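Local coordinates for protein beta-N-acetylhexosaminidase (Akkermansia muciniphila, PDB 6JEB) that hydrolyses terminal non-reducing N-acetylhexosamine residues from beta-linked glycans, including N-glycans and chitobiose, as a family 20 glycoside hydrolase, at residues A[350-354]-A[395-400]; A[91-97]-A[121-127]; A[3-7]-A[67-71]. One frame throughout, in Å; residues are numbered along the deposited sequence.

Contact 1: residues A[350-354]-A[395-400]; sequences YCYLD and VHAPVW. With ACM (acetamide), chain C.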
loop_
_atom_site.group_PDB
_atom_site.type_symbol
_atom_site.label_atom_id
_atom_site.label_comp_id
_atom_site.label_asym_id
_atom_site.label_seq_id
_atom_site.Cartn_x
_atom_site.Cartn_y
_atom_site.Cartn_z
ATOM N N TYR A 350 -1.930 13.618 -0.081
ATOM C CA TYR A 350 -3.197 13.031 -0.502
ATOM C C TYR A 350 -3.382 11.598 -0.023
ATOM O O TYR A 350 -4.522 11.131 0.115
ATOM C CB TYR A 350 -3.275 12.988 -2.033
ATOM C CG TYR A 350 -3.228 14.333 -2.705
ATOM C CD1 TYR A 350 -2.017 14.900 -3.078
ATOM C CD2 TYR A 350 -4.397 15.035 -2.978
ATOM C CE1 TYR A 350 -1.965 16.131 -3.696
ATOM C CE2 TYR A 350 -4.356 16.272 -3.604
ATOM C CZ TYR A 350 -3.137 16.813 -3.959
ATOM O OH TYR A 350 -3.085 18.041 -4.574
ATOM N N CYS A 351 -2.278 10.878 0.195
ATOM C CA CYS A 351 -2.311 9.422 0.261
ATOM C C CYS A 351 -1.921 8.853 1.607
ATOM O O CYS A 351 -2.023 7.631 1.792
ATOM C CB CYS A 351 -1.360 8.814 -0.782
ATOM S SG CYS A 351 -1.719 9.289 -2.475
ATOM N N TYR A 352 -1.458 9.683 2.539
ATOM C CA TYR A 352 -1.024 9.208 3.850
ATOM C C TYR A 352 -2.259 9.148 4.741
ATOM O O TYR A 352 -2.681 10.156 5.315
ATOM C CB TYR A 352 0.094 10.097 4.395
ATOM C CG TYR A 352 1.464 9.585 4.004
ATOM C CD1 TYR A 352 1.680 9.012 2.748
ATOM C CD2 TYR A 352 2.541 9.661 4.886
ATOM C CE1 TYR A 352 2.927 8.523 2.383
ATOM C CE2 TYR A 352 3.794 9.178 4.530
ATOM C CZ TYR A 352 3.977 8.602 3.279
ATOM O OH TYR A 352 5.208 8.097 2.934
ATOM N N LEU A 353 -2.849 7.956 4.849
ATOM C CA LEU A 353 -4.130 7.823 5.527
ATOM C C LEU A 353 -3.990 7.691 7.037
ATOM O O LEU A 353 -5.008 7.568 7.732
ATOM C CB LEU A 353 -4.949 6.677 4.924
ATOM C CG LEU A 353 -5.155 6.821 3.408
ATOM C CD1 LEU A 353 -6.097 5.749 2.870
ATOM C CD2 LEU A 353 -5.648 8.236 3.026
ATOM N N ASP A 354 -2.764 7.727 7.563
ATOM C CA ASP A 354 -2.604 7.891 9.000
ATOM C C ASP A 354 -2.973 9.299 9.460
ATOM O O ASP A 354 -3.265 9.489 10.645
ATOM C CB ASP A 354 -1.180 7.508 9.440
ATOM C CG ASP A 354 -0.088 8.249 8.666
ATOM O OD1 ASP A 354 -0.233 8.455 7.441
ATOM O OD2 ASP A 354 0.941 8.606 9.288
ATOM N N VAL A 395 -1.136 4.482 -8.106
ATOM C CA VAL A 395 -1.350 5.206 -6.861
ATOM C C VAL A 395 -1.275 4.218 -5.709
ATOM O O VAL A 395 -1.532 3.024 -5.879
ATOM C CB VAL A 395 -2.714 5.937 -6.887
ATOM C CG1 VAL A 395 -3.874 4.938 -6.804
ATOM C CG2 VAL A 395 -2.797 6.985 -5.796
ATOM N N HIS A 396 -0.924 4.724 -4.527
ATOM C CA HIS A 396 -0.636 3.852 -3.393
ATOM C C HIS A 396 -0.845 4.651 -2.117
ATOM O O HIS A 396 -0.252 5.722 -1.957
ATOM C CB HIS A 396 0.826 3.407 -3.503
ATOM C CG HIS A 396 1.189 2.208 -2.682
ATOM N ND1 HIS A 396 0.914 0.918 -3.088
ATOM C CD2 HIS A 396 1.875 2.100 -1.516
ATOM C CE1 HIS A 396 1.395 0.068 -2.197
ATOM N NE2 HIS A 396 1.982 0.760 -1.231
ATOM N N ALA A 397 -1.669 4.140 -1.208
ATOM C CA ALA A 397 -1.980 4.862 0.027
ATOM C C ALA A 397 -1.521 4.079 1.248
ATOM O O ALA A 397 -2.112 3.029 1.565
ATOM C CB ALA A 397 -3.480 5.141 0.119
ATOM N N PRO A 398 -0.496 4.539 1.960
ATOM C CA PRO A 398 -0.087 3.862 3.201
ATOM C C PRO A 398 -0.973 4.245 4.375
ATOM O O PRO A 398 -1.332 5.414 4.562
ATOM C CB PRO A 398 1.343 4.378 3.435
ATOM C CG PRO A 398 1.737 5.102 2.168
ATOM C CD PRO A 398 0.470 5.565 1.535
ATOM N N VAL A 399 -1.295 3.243 5.197
ATOM C CA VAL A 399 -1.999 3.494 6.449
ATOM C C VAL A 399 -1.027 3.236 7.598
ATOM O O VAL A 399 -1.110 2.212 8.292
ATOM C CB VAL A 399 -3.300 2.676 6.574
ATOM C CG1 VAL A 399 -4.215 3.314 7.620
ATOM C CG2 VAL A 399 -4.031 2.580 5.227
ATOM N N TRP A 400 -0.092 4.162 7.794
ATOM C CA TRP A 400 0.938 3.991 8.811
ATOM C C TRP A 400 0.292 3.840 10.181
ATOM O O TRP A 400 -0.706 4.495 10.491
ATOM C CB TRP A 400 1.857 5.209 8.816
ATOM C CG TRP A 400 2.572 5.425 7.513
ATOM C CD1 TRP A 400 2.302 6.382 6.569
ATOM C CD2 TRP A 400 3.689 4.677 7.026
ATOM N NE1 TRP A 400 3.187 6.268 5.519
ATOM C CE2 TRP A 400 4.056 5.236 5.779
ATOM C CE3 TRP A 400 4.427 3.595 7.531
ATOM C CZ2 TRP A 400 5.108 4.735 5.018
ATOM C CZ3 TRP A 400 5.483 3.103 6.779
ATOM C CH2 TRP A 400 5.818 3.679 5.537
HETATM C C1 ACM C . 7.816 7.202 4.864
HETATM O O ACM C . 6.870 7.905 5.029
HETATM N N ACM C . 8.762 7.077 5.927
HETATM C C2 ACM C . 8.080 6.436 3.580
#

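Contact 2: residues A[91-97]-A[121-127]; sequences PWRGLMV and FNRLHLH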
loop_
_atom_site.group_PDB
_atom_site.type_symbol
_atom_site.label_atom_id
_atom_site.label_comp_id
_atom_site.label_asym_id
_atom_site.label_seq_id
_atom_site.Cartn_x
_atom_site.Cartn_y
_atom_site.Cartn_z
ATOM N N PRO A 91 -2.333 0.560 -13.703
ATOM C CA PRO A 91 -2.248 -0.862 -13.348
ATOM C C PRO A 91 -1.871 -1.128 -11.907
ATOM O O PRO A 91 -2.030 -2.269 -11.456
ATOM C CB PRO A 91 -1.153 -1.390 -14.284
ATOM C CG PRO A 91 -0.297 -0.178 -14.561
ATOM C CD PRO A 91 -1.252 0.982 -14.613
ATOM N N TRP A 92 -1.353 -0.143 -11.181
ATOM C CA TRP A 92 -0.950 -0.311 -9.787
ATOM C C TRP A 92 -1.891 0.522 -8.926
ATOM O O TRP A 92 -1.866 1.753 -8.987
ATOM C CB TRP A 92 0.495 0.146 -9.586
ATOM C CG TRP A 92 0.975 -0.138 -8.183
ATOM C CD1 TRP A 92 0.577 0.489 -7.027
ATOM C CD2 TRP A 92 1.899 -1.159 -7.789
ATOM N NE1 TRP A 92 1.211 -0.079 -5.942
ATOM C CE2 TRP A 92 2.030 -1.089 -6.383
ATOM C CE3 TRP A 92 2.640 -2.117 -8.493
ATOM C CZ2 TRP A 92 2.874 -1.948 -5.663
ATOM C CZ3 TRP A 92 3.472 -2.969 -7.782
ATOM C CH2 TRP A 92 3.586 -2.876 -6.380
ATOM N N ARG A 93 -2.716 -0.143 -8.118
ATOM C CA ARG A 93 -3.654 0.545 -7.226
ATOM C C ARG A 93 -3.537 -0.136 -5.867
ATOM O O ARG A 93 -4.063 -1.236 -5.674
ATOM C CB ARG A 93 -5.072 0.497 -7.795
ATOM C CG ARG A 93 -5.160 1.080 -9.217
ATOM C CD ARG A 93 -6.555 0.934 -9.849
ATOM N NE ARG A 93 -7.068 -0.425 -9.718
ATOM C CZ ARG A 93 -6.691 -1.457 -10.466
ATOM N NH1 ARG A 93 -5.806 -1.300 -11.452
ATOM N NH2 ARG A 93 -7.201 -2.660 -10.225
ATOM N N GLY A 94 -2.828 0.497 -4.939
ATOM C CA GLY A 94 -2.381 -0.184 -3.743
ATOM C C GLY A 94 -2.756 0.491 -2.439
ATOM O O GLY A 94 -2.970 1.703 -2.365
ATOM N N LEU A 95 -2.834 -0.334 -1.397
ATOM C CA LEU A 95 -2.826 0.114 -0.012
ATOM C C LEU A 95 -1.660 -0.562 0.693
ATOM O O LEU A 95 -1.291 -1.696 0.363
ATOM C CB LEU A 95 -4.124 -0.270 0.727
ATOM C CG LEU A 95 -5.417 0.368 0.218
ATOM C CD1 LEU A 95 -6.615 -0.175 0.980
ATOM C CD2 LEU A 95 -5.354 1.894 0.296
ATOM N N MET A 96 -1.068 0.142 1.655
ATOM C CA MET A 96 -0.021 -0.427 2.493
ATOM C C MET A 96 -0.521 -0.498 3.925
ATOM O O MET A 96 -1.042 0.491 4.455
ATOM C CB MET A 96 1.257 0.415 2.454
ATOM C CG MET A 96 2.409 -0.197 3.264
ATOM S SD MET A 96 3.545 1.050 3.885
ATOM C CE MET A 96 2.608 1.591 5.324
ATOM N N VAL A 97 -0.366 -1.662 4.548
ATOM C CA VAL A 97 -0.602 -1.809 5.978
ATOM C C VAL A 97 0.738 -1.875 6.694
ATOM O O VAL A 97 1.779 -2.186 6.101
ATOM C CB VAL A 97 -1.499 -3.022 6.327
ATOM C CG1 VAL A 97 -2.909 -2.799 5.808
ATOM C CG2 VAL A 97 -0.896 -4.327 5.790
ATOM N N PHE A 121 -8.888 -2.362 -5.541
ATOM C CA PHE A 121 -7.452 -2.331 -5.303
ATOM C C PHE A 121 -6.853 -3.660 -5.743
ATOM O O PHE A 121 -7.491 -4.708 -5.637
ATOM C CB PHE A 121 -7.155 -2.114 -3.816
ATOM C CG PHE A 121 -7.325 -0.687 -3.367
ATOM C CD1 PHE A 121 -6.291 0.224 -3.528
ATOM C CD2 PHE A 121 -8.516 -0.256 -2.793
ATOM C CE1 PHE A 121 -6.433 1.544 -3.127
ATOM C CE2 PHE A 121 -8.670 1.066 -2.395
ATOM C CZ PHE A 121 -7.623 1.966 -2.562
ATOM N N ASN A 122 -5.613 -3.625 -6.245
ATOM C CA ASN A 122 -4.972 -4.856 -6.693
ATOM C C ASN A 122 -3.582 -5.069 -6.105
ATOM O O ASN A 122 -2.909 -6.034 -6.487
ATOM C CB ASN A 122 -4.942 -4.963 -8.228
ATOM C CG ASN A 122 -4.118 -3.870 -8.878
ATOM O OD1 ASN A 122 -3.648 -2.954 -8.208
ATOM N ND2 ASN A 122 -3.942 -3.961 -10.190
ATOM N N ARG A 123 -3.152 -4.226 -5.167
ATOM C CA ARG A 123 -1.845 -4.380 -4.536
ATOM C C ARG A 123 -1.984 -4.177 -3.038
ATOM O O ARG A 123 -2.533 -3.160 -2.599
ATOM C CB ARG A 123 -0.836 -3.364 -5.085
ATOM C CG ARG A 123 -0.600 -3.459 -6.598
ATOM C CD ARG A 123 0.182 -4.717 -6.969
ATOM N NE ARG A 123 0.478 -4.776 -8.401
ATOM C CZ ARG A 123 -0.307 -5.350 -9.311
ATOM N NH1 ARG A 123 -1.446 -5.926 -8.948
ATOM N NH2 ARG A 123 0.052 -5.353 -10.588
ATOM N N LEU A 124 -1.493 -5.141 -2.258
ATOM C CA LEU A 124 -1.425 -5.035 -0.802
ATOM C C LEU A 124 0.043 -5.090 -0.418
ATOM O O LEU A 124 0.711 -6.107 -0.642
ATOM C CB LEU A 124 -2.200 -6.149 -0.097
ATOM C CG LEU A 124 -2.064 -6.130 1.432
ATOM C CD1 LEU A 124 -2.715 -4.884 2.028
ATOM C CD2 LEU A 124 -2.653 -7.389 2.060
ATOM N N HIS A 125 0.538 -3.991 0.132
ATOM C CA HIS A 125 1.934 -3.840 0.519
ATOM C C HIS A 125 2.014 -3.995 2.036
ATOM O O HIS A 125 1.253 -3.356 2.772
ATOM C CB HIS A 125 2.360 -2.456 0.001
ATOM C CG HIS A 125 3.622 -1.883 0.568
ATOM N ND1 HIS A 125 3.962 -0.563 0.349
ATOM C CD2 HIS A 125 4.606 -2.403 1.343
ATOM C CE1 HIS A 125 5.098 -0.294 0.968
ATOM N NE2 HIS A 125 5.509 -1.392 1.579
ATOM N N LEU A 126 2.879 -4.906 2.495
ATOM C CA LEU A 126 3.053 -5.190 3.922
ATOM C C LEU A 126 4.332 -4.522 4.420
ATOM O O LEU A 126 5.440 -4.946 4.066
ATOM C CB LEU A 126 3.149 -6.694 4.174
ATOM C CG LEU A 126 2.032 -7.572 3.619
ATOM C CD1 LEU A 126 2.327 -9.046 3.911
ATOM C CD2 LEU A 126 0.680 -7.151 4.190
ATOM N N HIS A 127 4.184 -3.512 5.274
ATOM C CA HIS A 127 5.340 -2.883 5.912
ATOM C C HIS A 127 5.670 -3.752 7.121
ATOM O O HIS A 127 5.142 -3.563 8.219
ATOM C CB HIS A 127 5.020 -1.445 6.305
ATOM C CG HIS A 127 6.218 -0.663 6.734
ATOM N ND1 HIS A 127 7.108 -0.108 5.837
ATOM C CD2 HIS A 127 6.677 -0.342 7.969
ATOM C CE1 HIS A 127 8.066 0.516 6.500
ATOM N NE2 HIS A 127 7.827 0.389 7.795
HETATM O O HOH W 1 -1.819 -4.770 -12.972
#

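Contact 3: residues A[3-7]-A[67-71]; sequences QYSII and QLRDQ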
loop_
_atom_site.group_PDB
_atom_site.type_symbol
_atom_site.label_atom_id
_atom_site.label_comp_id
_atom_site.label_asym_id
_atom_site.label_seq_id
_atom_site.Cartn_x
_atom_site.Cartn_y
_atom_site.Cartn_z
ATOM N N GLN A 3 -29.183 6.516 -11.583
ATOM C CA GLN A 3 -27.785 6.246 -11.878
ATOM C C GLN A 3 -27.329 5.048 -11.059
ATOM O O GLN A 3 -28.009 4.607 -10.129
ATOM C CB GLN A 3 -26.899 7.436 -11.487
ATOM C CG GLN A 3 -27.189 8.725 -12.227
ATOM C CD GLN A 3 -26.315 9.866 -11.739
ATOM O OE1 GLN A 3 -25.252 10.132 -12.299
ATOM N NE2 GLN A 3 -26.757 10.540 -10.684
ATOM N N TYR A 4 -26.155 4.527 -11.406
ATOM C CA TYR A 4 -25.464 3.552 -10.577
ATOM C C TYR A 4 -24.584 4.270 -9.559
ATOM O O TYR A 4 -24.228 5.442 -9.720
ATOM C CB TYR A 4 -24.567 2.658 -11.433
ATOM C CG TYR A 4 -25.286 1.851 -12.492
ATOM C CD1 TYR A 4 -26.547 1.308 -12.253
ATOM C CD2 TYR A 4 -24.695 1.619 -13.730
ATOM C CE1 TYR A 4 -27.194 0.560 -13.217
ATOM C CE2 TYR A 4 -25.336 0.875 -14.701
ATOM C CZ TYR A 4 -26.585 0.348 -14.441
ATOM O OH TYR A 4 -27.225 -0.389 -15.415
ATOM N N SER A 5 -24.227 3.543 -8.504
ATOM C CA SER A 5 -23.309 4.060 -7.501
ATOM C C SER A 5 -22.096 3.153 -7.373
ATOM O O SER A 5 -21.844 2.581 -6.308
ATOM C CB SER A 5 -24.014 4.215 -6.155
ATOM O OG SER A 5 -24.975 5.248 -6.244
ATOM N N ILE A 6 -21.338 3.022 -8.454
ATOM C CA ILE A 6 -20.168 2.158 -8.503
ATOM C C ILE A 6 -18.938 3.001 -8.210
ATOM O O ILE A 6 -18.706 4.026 -8.869
ATOM C CB ILE A 6 -20.041 1.491 -9.883
ATOM C CG1 ILE A 6 -21.283 0.650 -10.209
ATOM C CG2 ILE A 6 -18.753 0.667 -9.960
ATOM C CD1 ILE A 6 -21.486 0.460 -11.702
ATOM N N ILE A 7 -18.150 2.575 -7.228
ATOM C CA ILE A 7 -16.844 3.157 -6.944
ATOM C C ILE A 7 -15.816 2.049 -7.120
ATOM O O ILE A 7 -15.914 1.006 -6.466
ATOM C CB ILE A 7 -16.743 3.751 -5.527
ATOM C CG1 ILE A 7 -17.799 4.840 -5.324
ATOM C CG2 ILE A 7 -15.329 4.309 -5.290
ATOM C CD1 ILE A 7 -17.968 5.270 -3.862
ATOM N N GLN A 67 -21.302 -4.603 -6.342
ATOM C CA GLN A 67 -21.797 -3.293 -5.927
ATOM C C GLN A 67 -23.201 -3.044 -6.463
ATOM O O GLN A 67 -24.044 -2.469 -5.761
ATOM C CB GLN A 67 -20.836 -2.184 -6.361
ATOM C CG GLN A 67 -19.504 -2.244 -5.632
ATOM C CD GLN A 67 -18.743 -0.931 -5.683
ATOM O OE1 GLN A 67 -19.182 0.030 -6.319
ATOM N NE2 GLN A 67 -17.603 -0.878 -5.002
ATOM N N LEU A 68 -23.473 -3.470 -7.700
ATOM C CA LEU A 68 -24.819 -3.318 -8.248
ATOM C C LEU A 68 -25.826 -4.160 -7.477
ATOM O O LEU A 68 -26.972 -3.736 -7.281
ATOM C CB LEU A 68 -24.834 -3.682 -9.731
ATOM C CG LEU A 68 -24.125 -2.698 -10.658
ATOM C CD1 LEU A 68 -24.136 -3.254 -12.065
ATOM C CD2 LEU A 68 -24.791 -1.325 -10.601
ATOM N N ARG A 69 -25.419 -5.354 -7.033
ATOM C CA ARG A 69 -26.310 -6.167 -6.210
ATOM C C ARG A 69 -26.587 -5.498 -4.871
ATOM O O ARG A 69 -27.720 -5.547 -4.369
ATOM C CB ARG A 69 -25.733 -7.569 -6.026
ATOM C CG ARG A 69 -25.801 -8.377 -7.300
ATOM C CD ARG A 69 -25.116 -9.718 -7.214
ATOM N NE ARG A 69 -25.445 -10.492 -8.408
ATOM C CZ ARG A 69 -24.748 -11.524 -8.864
ATOM N NH1 ARG A 69 -23.651 -11.928 -8.232
ATOM N NH2 ARG A 69 -25.155 -12.147 -9.962
ATOM N N ASP A 70 -25.569 -4.871 -4.276
ATOM C CA ASP A 70 -25.793 -4.128 -3.041
ATOM C C ASP A 70 -26.734 -2.951 -3.276
ATOM O O ASP A 70 -27.613 -2.671 -2.450
ATOM C CB ASP A 70 -24.461 -3.670 -2.442
ATOM C CG ASP A 70 -23.616 -4.834 -1.928
ATOM O OD1 ASP A 70 -24.167 -5.939 -1.722
ATOM O OD2 ASP A 70 -22.398 -4.643 -1.724
ATOM N N GLN A 71 -26.579 -2.259 -4.409
ATOM C CA GLN A 71 -27.503 -1.179 -4.738
ATOM C C GLN A 71 -28.927 -1.701 -4.914
ATOM O O GLN A 71 -29.880 -1.158 -4.334
ATOM C CB GLN A 71 -27.034 -0.433 -5.990
ATOM C CG GLN A 71 -27.933 0.762 -6.306
ATOM C CD GLN A 71 -27.459 1.573 -7.499
ATOM O OE1 GLN A 71 -26.328 1.418 -7.964
ATOM N NE2 GLN A 71 -28.321 2.452 -7.993
#

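Contact 1: residues A[350-354]-A[395-400]
The indole nitrogen of Trp-400 sits over one face of the Tyr-352 ring, toward its rim, with NE1 3.1 Å from Tyr-352 CE2. The planes are inclined at 57°, so the pair is neither a parallel stack nor a true T-shape: the pyrrole part of the indole leans across the phenol. Pro-398 meets the same phenol obliquely, its CG 3.6 Å from Tyr-352 CE1. Indole and proline both come from one side of the phenol, and the Tyr-352 hydroxyl reaches past them into the pocket, where OH donates to the O of acetamide at 2.7 Å; this oxygen lies in the plane of the phenol, at its edge. Acetamide also bonds to Asp-257, and the distal part of the Trp-400 indole flanks it, with CZ2 3.6 Å from its O. The catalytic domain is a (beta/alpha)8 barrel: residues 395-399 belong to its eighth strand, and 350-354 lie in the loop following the seventh, so the contact forms at the end of the barrel that carries the active site. The position of acetamide is consistent with that of a substrate N-acetyl group in substrate-assisted catalysis. A single backbone bond joins the two segments, Leu-353 N to Pro-398 O at 3.0 Å, and runs close to the carbonyl axis. Beyond it Asp-354 runs alongside Trp-400; with CG between the backbone N and the carbonyl carbon (chi1 54°), its carboxylate lies against the indole, OD1 coming 3.4 Å from Trp-400 CD1 at the ring edge. OD1 is buried with no polar partner in the model, although Asp-354 belongs to the substrate-binding site. Away from the pocket, Leu-353 CD1 rests 3.8 Å from Ala-397 CB, while Cys-351 and Ala-397 both face Ile-421 of helix 417-426.

Contact 2: residues A[91-97]-A[121-127]
Met-96 lies over the imidazole of His-125, its CG 3.3 Å from the ring centroid and almost straight above it. Both side chains leave their strands with CG anti to the backbone N (chi1 -177° and 164°) and run side by side, which brings Met-96 SD over the same face, 3.9 Å from the centroid. On the same side of the sheet, Arg-123 lays its CG over the Trp-92 indole, 3.7 Å from the five-membered ring centroid, with its guanidinium steeply inclined to the indole. On the reverse side the contacts further along are apolar: Leu-95 CG covers a face of Phe-121, and Val-97 CG2 touches Leu-126 CD2 at 3.6 Å, beneath helix 106-118. Strands 92-97 and 123-127 are the first two of the barrel, joined through that helix in a beta-alpha-beta crossover and paired in parallel. At the start of the ladder the Asn-122 amide takes over from backbone: ND2 donates to Pro-91 O at 2.8 Å, and OD1 accepts from Arg-93 N at 3.0 Å. Arg-93 O receives Asn-122 N and, weakly, Arg-123 N. Glu-187 OE1 accepts from both His-125 NE2 and His-127 ND1, while His-127 NE2 reaches the charge-relay residue Asp-130. His-125 ND1 bonds His-396 NE2, so both ring nitrogens are held. This polar network is consistent with Glu-187 holding His-127, which in turn orients Asp-130.

Contact 3: residues A[3-7]-A[67-71]
Ile-7 N donates to Gln-67 OE1 at 2.9 Å, the bond falling on a lone pair in the plane of the amide carbonyl. The same side chain turns its other end back to the same residue: Gln-67 NE2 donates to Ile-7 O, also at 2.9 Å, though this partner is tilted 29° from the amide plane. Gln-67 therefore clasps the peptide N-H and C=O of one residue, much as a neighbouring beta strand would, and NE2 has a further, weak bond to Tyr-118 O. One helical turn on, Gln-71 works in a similar way on two residues. With chi1 at -176° and the rest of its chain extended, it stretches across so that NE2 gives a hydrogen to Gln-3 O at 3.1 Å while OE1 receives Ser-5 N at 3.0 Å, from above its carbonyl plane. Gln-75 OE1 is a second acceptor for NE2. Between the two glutamines Leu-68 supplies the apolar part: its CD2 lies over a face of the Tyr-4 ring, 3.9 Å from the centroid, and equally near Ile-6 CD1. An N-terminal chain without regular structure is thereby bound to helix 55-73 of the non-catalytic domain 2. Tyr-4, Ile-6 and Leu-68 all pack on Ile-84 of strand 79-86, whereas Ser-5 and Gln-67 reach helix 434-452, leaving the N-terminal segment between that helix and the domain 2 sheet.

How the contacts relate
Contacts 1 and 2 are adjoining parts of one barrel, their centres 10 Å apart, because strand 392-399 pairs with strand 92-97. Between them Val-399 N lies 2.9 Å from Met-96 O, and His-396 NE2 lies 2.9 Å from His-125 ND1, both probable hydrogen bonds, while Trp-400 CE3 packs on Met-96 CE at 3.5 Å. Contact 1 touches acetamide directly, whereas contact 2 backs the pocket, the His-127 side chain being about 7 Å from the ligand. Contact 3 belongs to the other domain: its centre is about 25 Å from that of contact 1 and about 23 Å from that of contact 2, without touching either.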